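Side-chain contacts in probable endoglucanase (Gluconacetobacter xylinus, PDB 1WZZ), which hydrolyses internal beta-1,4-glucosidic linkages, as in cellulose and its soluble derivative carboxymethyl-cellulose: residues A61-L64 and A65-Q68; S69-M72 and W73-N77; A216-R219 and A220-A223. All blocks are in the same frame, centred on the assembly; numbering follows the deposited sequence.

Interaction 1. Residues A61-L64 and A65-Q68; sequences AGDL and ASFQ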
# COMPACT_ATOMS: atom_id res chain seq x y z
N ALA A 61 0.08 5.07 16.50
CA ALA A 61 -0.36 4.75 17.85
C ALA A 61 0.49 5.42 18.92
O ALA A 61 0.18 5.32 20.11
CB ALA A 61 -0.32 3.24 18.07
N GLY A 62 1.57 6.09 18.51
CA GLY A 62 2.45 6.74 19.47
C GLY A 62 3.37 5.78 20.22
O GLY A 62 3.85 6.10 21.32
N ASP A 63 3.62 4.62 19.64
CA ASP A 63 4.48 3.62 20.27
C ASP A 63 5.90 3.78 19.74
O ASP A 63 6.32 3.13 18.78
CB ASP A 63 3.93 2.24 19.93
CG ASP A 63 4.67 1.12 20.62
OD1 ASP A 63 5.72 1.36 21.27
OD2 ASP A 63 4.19 -0.03 20.51
N LEU A 64 6.67 4.65 20.39
CA LEU A 64 8.05 4.89 19.95
C LEU A 64 8.98 3.69 20.11
O LEU A 64 9.79 3.41 19.23
CB LEU A 64 8.62 6.11 20.69
CG LEU A 64 10.10 6.43 20.41
CD1 LEU A 64 10.36 6.66 18.89
CD2 LEU A 64 10.46 7.69 21.22
N ALA A 65 8.87 2.96 21.22
CA ALA A 65 9.74 1.81 21.43
C ALA A 65 9.61 0.77 20.31
O ALA A 65 10.62 0.26 19.79
CB ALA A 65 9.44 1.17 22.81
N SER A 66 8.38 0.44 19.92
CA SER A 66 8.20 -0.55 18.86
C SER A 66 8.66 0.03 17.51
O SER A 66 9.23 -0.70 16.69
CB SER A 66 6.72 -0.96 18.74
OG SER A 66 6.31 -1.65 19.92
N PHE A 67 8.38 1.30 17.28
CA PHE A 67 8.81 1.95 16.03
C PHE A 67 10.33 1.84 15.88
O PHE A 67 10.84 1.46 14.82
CB PHE A 67 8.41 3.42 16.00
CG PHE A 67 8.72 4.07 14.69
CD1 PHE A 67 7.77 4.10 13.68
CD2 PHE A 67 10.00 4.57 14.45
CE1 PHE A 67 8.09 4.63 12.43
CE2 PHE A 67 10.34 5.09 13.21
CZ PHE A 67 9.39 5.12 12.19
N GLN A 68 11.04 2.18 16.94
CA GLN A 68 12.50 2.12 16.94
C GLN A 68 13.03 0.73 16.61
O GLN A 68 13.95 0.57 15.81
CB GLN A 68 13.02 2.57 18.31
CG GLN A 68 12.86 4.06 18.53
CD GLN A 68 13.19 4.50 19.95
OE1 GLN A 68 13.43 5.69 20.21
NE2 GLN A 68 13.18 3.55 20.89
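Asp-63 and Ser-66 meet at the start of helix 64-77, where the aspartate is the N-cap. The CG of Asp-63 lies anti to its own backbone N (chi1 -175°), which carries the carboxylate forward over the first helical turn. There OD1 of Asp-63 accepts an almost straight bond (169°) from Ser-66 N at 3.1 Å, while OD2 of Asp-63 takes the hydroxyl OG of Ser-66 at 2.7 Å. Both donors come from above the carboxylate plane, so the serine grips the acid with its backbone and its side chain together. OD2 of Asp-63 is also met by Trp-23 NE1 and, in a salt bridge, by Arg-27, both from helix 18-30. This polar knot is the tight part of the contact. Behind it the regular helical pattern begins, with Phe-67 N bonded to Asp-63 O at 3.1 Å and Gln-68 N to Leu-64 O at 2.9 Å. Phe-67 is buried, its ring reaching helices 48-61 and 105-122, as suits a large aromatic. The solvent side is that of Ala-65, which presents only a methyl there, its CB 4.0 Å from OD1 of Asp-63. Leu-64 and Gln-68 cross obliquely in a partly exposed contact backed by Tyr-127, with OE1 of Gln-68 resting 3.4 Å from Leu-64 CG. Just upstream, Gly-62 ends helix 48-61 in a Schellman motif with phi 77°, a shape glycine adopts easily, so one helix stops and the next starts within a few residues. An aspartate suits the N-cap because it answers N-H groups that have no preceding carbonyl, and its negative charge is probably stabilised by the positive end of the helix dipole and by Arg-27.

Interaction 2. Residues S69-M72 and W73-N77; sequences SMWM and WARTN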
# COMPACT_ATOMS: atom_id res chain seq x y z
N SER A 69 12.43 -0.27 17.24
CA SER A 69 12.82 -1.65 17.03
C SER A 69 12.59 -2.07 15.58
O SER A 69 13.46 -2.69 14.97
CB SER A 69 12.04 -2.57 17.97
OG SER A 69 12.46 -3.93 17.84
N MSE A 70 11.42 -1.76 15.03
CA MSE A 70 11.13 -2.16 13.65
C MSE A 70 11.96 -1.42 12.63
O MSE A 70 12.34 -1.99 11.62
CB MSE A 70 9.63 -1.98 13.32
CG MSE A 70 8.76 -2.92 14.13
SE MSE A 70 6.87 -2.71 13.63
CE MSE A 70 6.61 -1.15 14.62
N TRP A 71 12.21 -0.15 12.87
CA TRP A 71 13.02 0.62 11.92
C TRP A 71 14.47 0.15 11.97
O TRP A 71 15.12 -0.05 10.93
CB TRP A 71 12.91 2.10 12.25
CG TRP A 71 13.82 3.00 11.48
CD1 TRP A 71 14.51 4.05 11.99
CD2 TRP A 71 14.15 2.94 10.07
NE1 TRP A 71 15.25 4.67 11.00
CE2 TRP A 71 15.06 4.01 9.81
CE3 TRP A 71 13.79 2.10 9.00
CZ2 TRP A 71 15.60 4.26 8.54
CZ3 TRP A 71 14.34 2.36 7.72
CH2 TRP A 71 15.23 3.43 7.52
N MSE A 72 14.99 -0.03 13.17
CA MSE A 72 16.36 -0.53 13.22
C MSE A 72 16.45 -1.88 12.49
O MSE A 72 17.41 -2.12 11.76
CB MSE A 72 16.84 -0.68 14.68
CG MSE A 72 18.23 -1.27 14.77
SE MSE A 72 18.84 -1.21 16.61
CE MSE A 72 18.04 -2.84 17.23
N TRP A 73 15.45 -2.76 12.64
CA TRP A 73 15.49 -4.05 11.96
C TRP A 73 15.41 -3.86 10.44
O TRP A 73 16.17 -4.50 9.68
CB TRP A 73 14.34 -4.96 12.42
CG TRP A 73 14.49 -6.38 11.88
CD1 TRP A 73 15.15 -7.42 12.50
CD2 TRP A 73 14.10 -6.88 10.60
NE1 TRP A 73 15.18 -8.51 11.68
CE2 TRP A 73 14.55 -8.21 10.51
CE3 TRP A 73 13.42 -6.32 9.50
CZ2 TRP A 73 14.34 -9.00 9.37
CZ3 TRP A 73 13.21 -7.11 8.38
CH2 TRP A 73 13.67 -8.43 8.32
N ALA A 74 14.51 -3.01 9.98
CA ALA A 74 14.40 -2.79 8.54
C ALA A 74 15.66 -2.18 7.94
O ALA A 74 16.11 -2.61 6.86
CB ALA A 74 13.17 -1.89 8.23
N ARG A 75 16.25 -1.21 8.63
CA ARG A 75 17.45 -0.55 8.11
C ARG A 75 18.62 -1.51 8.06
O ARG A 75 19.33 -1.58 7.04
CB ARG A 75 17.84 0.66 8.96
CG ARG A 75 19.00 1.47 8.32
CD ARG A 75 19.62 2.50 9.26
NE ARG A 75 18.76 2.84 10.38
CZ ARG A 75 18.77 2.21 11.56
NH1 ARG A 75 17.94 2.59 12.52
NH2 ARG A 75 19.62 1.22 11.77
N THR A 76 18.80 -2.28 9.13
CA THR A 76 19.91 -3.22 9.18
C THR A 76 19.78 -4.45 8.28
O THR A 76 20.76 -4.90 7.69
CB THR A 76 20.20 -3.70 10.66
OG1 THR A 76 19.11 -4.45 11.18
CG2 THR A 76 20.41 -2.53 11.54
N ASN A 77 18.56 -4.95 8.11
CA ASN A 77 18.35 -6.17 7.33
C ASN A 77 17.84 -6.03 5.91
O ASN A 77 18.07 -6.93 5.10
CB ASN A 77 17.39 -7.09 8.08
CG ASN A 77 17.96 -7.60 9.37
OD1 ASN A 77 18.77 -8.55 9.37
ND2 ASN A 77 17.60 -6.95 10.48
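Arg-75 lies over the indole of Trp-71, one helical turn earlier on helix 64-77. CB of Arg-75 stands 4.0 Å from the centroid of the six-membered ring of Trp-71 and close to the ring normal, a CH-pi contact. CG and CD lead the chain outward; a nearly eclipsed bend (chi3 -19°) then turns it back, bringing NE to 3.9 Å from both CE2 and CZ2 of Trp-71. Farther on, CZ of Arg-75 sits 4.5 Å from the centroid of the five-membered ring of Trp-71, a cation-pi contact. The guanidinium stands almost upright on the indole, the planes 78° apart, and its NH1 ends 3.7 Å from Trp-71 NE1 and 3.6 Å from Met-72 CA. The indole NE1 itself has a weak bond to Asp-130.

Beside this pair, Met-72 O is gripped by Thr-76 N at 3.0 Å and by Thr-76 OG1 at 2.9 Å, the two arriving from opposite faces of the carbonyl plane. Threonine thus satisfies its hydroxyl on its own helix near the C-terminal end. For Trp-71, a buried aromatic with an arginine over one face, the electron-rich indole probably steadies a positive charge at the border between core and surface.

Interaction 3. Residues A216-R219 and A220-A223; sequences AVNR and ATGA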
# COMPACT_ATOMS: atom_id res chain seq x y z
N ALA A 216 -0.96 -2.64 -17.50
CA ALA A 216 0.09 -2.51 -18.52
C ALA A 216 -0.16 -1.19 -19.24
O ALA A 216 -1.30 -0.83 -19.55
CB ALA A 216 0.02 -3.68 -19.50
N VAL A 217 0.92 -0.44 -19.49
CA VAL A 217 0.81 0.82 -20.19
C VAL A 217 1.72 0.69 -21.41
O VAL A 217 2.92 0.49 -21.27
CB VAL A 217 1.34 1.99 -19.32
CG1 VAL A 217 1.16 3.33 -20.08
CG2 VAL A 217 0.62 2.00 -17.96
N ASN A 218 1.15 0.78 -22.61
CA ASN A 218 1.97 0.69 -23.83
C ASN A 218 2.92 1.90 -23.81
O ASN A 218 2.50 3.04 -23.63
CB ASN A 218 1.06 0.70 -25.08
CG ASN A 218 1.85 0.54 -26.38
OD1 ASN A 218 2.52 1.46 -26.82
ND2 ASN A 218 1.78 -0.63 -26.99
N ARG A 219 4.23 1.66 -23.96
CA ARG A 219 5.18 2.77 -23.87
C ARG A 219 5.05 3.77 -25.00
O ARG A 219 5.25 4.97 -24.81
CB ARG A 219 6.61 2.23 -23.79
CG ARG A 219 6.78 1.26 -22.63
CD ARG A 219 8.19 1.28 -22.08
NE ARG A 219 9.17 0.81 -23.04
CZ ARG A 219 10.48 0.92 -22.86
NH1 ARG A 219 10.95 1.49 -21.76
NH2 ARG A 219 11.32 0.46 -23.77
N ALA A 220 4.69 3.26 -26.17
CA ALA A 220 4.51 4.10 -27.34
C ALA A 220 3.16 4.81 -27.32
O ALA A 220 3.10 6.05 -27.34
CB ALA A 220 4.65 3.27 -28.61
N THR A 221 2.08 4.02 -27.25
CA THR A 221 0.72 4.57 -27.30
C THR A 221 0.10 5.02 -25.98
O THR A 221 -0.81 5.85 -25.99
CB THR A 221 -0.26 3.58 -27.94
OG1 THR A 221 -0.54 2.52 -27.01
CG2 THR A 221 0.35 2.97 -29.21
N GLY A 222 0.57 4.48 -24.86
CA GLY A 222 0.01 4.86 -23.58
C GLY A 222 -1.31 4.14 -23.34
O GLY A 222 -1.98 4.37 -22.33
N ALA A 223 -1.68 3.26 -24.27
CA ALA A 223 -2.92 2.51 -24.12
C ALA A 223 -2.84 1.72 -22.82
O ALA A 223 -1.78 1.21 -22.47
CB ALA A 223 -3.12 1.57 -25.27
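A chi1 of -177° places CG of Asn-218 beside its own carbonyl carbon and turns the amide into the loop of a beta-hairpin, the turn joining antiparallel strands 215-218 and 224-226; OG1 of Thr-221, set between its own backbone N and carbonyl carbon (chi1 75°), lies against the CB and CG of Asn-218. OD1 of Asn-218 accepts a short, nearly straight bond from Thr-221 N at 2.6 Å and a weak, bent one from Ala-220 N at 2.9 Å, which gives the Asx-turn pattern only loosely. Asparagine suits this place because its short amide can imitate a backbone carbonyl. Thr-221 OG1 in turn accepts from Ala-223 N at 3.1 Å, making an ST turn. Were Asn-218 replaced by alanine, the N-H of Thr-221 would probably lose its acceptor, and that of Ala-220 its weak one. A bent backbone bond closes the loop: Gly-222 N reaches Asn-218 O at 2.7 Å, from above the carbonyl plane, and Gly-222 has phi 79°, a conformation easiest for a residue without a side chain. On the strand side Val-217 is buried, its side chain against Val-165 and Leu-167 of the neighbouring strand 164-167. At the mouth of the turn Ala-223 O accepts from Asn-218 N at 3.0 Å and also lies 3.5 Å from Val-217 CA in a CA-H...O contact.

Interactions 1 and 2 adjoin along the chain, their centres about 13 Å apart: 61-68 runs from the end of helix 48-61 through the cap into helix 64-77, and 69-77 completes that helix. Interaction 3 follows much later, in a hairpin of the three-stranded antiparallel sheet; its centre lies about 43 Å from that of interaction 1, on the opposite side of the chain's centre, and about 38 Å from that of interaction 2. All three belong to the glycoside hydrolase family 8 fold, an (alpha/alpha)6 barrel. Only interaction 2 comes near the presumed catalytic centre: the side chain of Trp-73 lies about 10 Å from that of Glu-49, the probable proton donor.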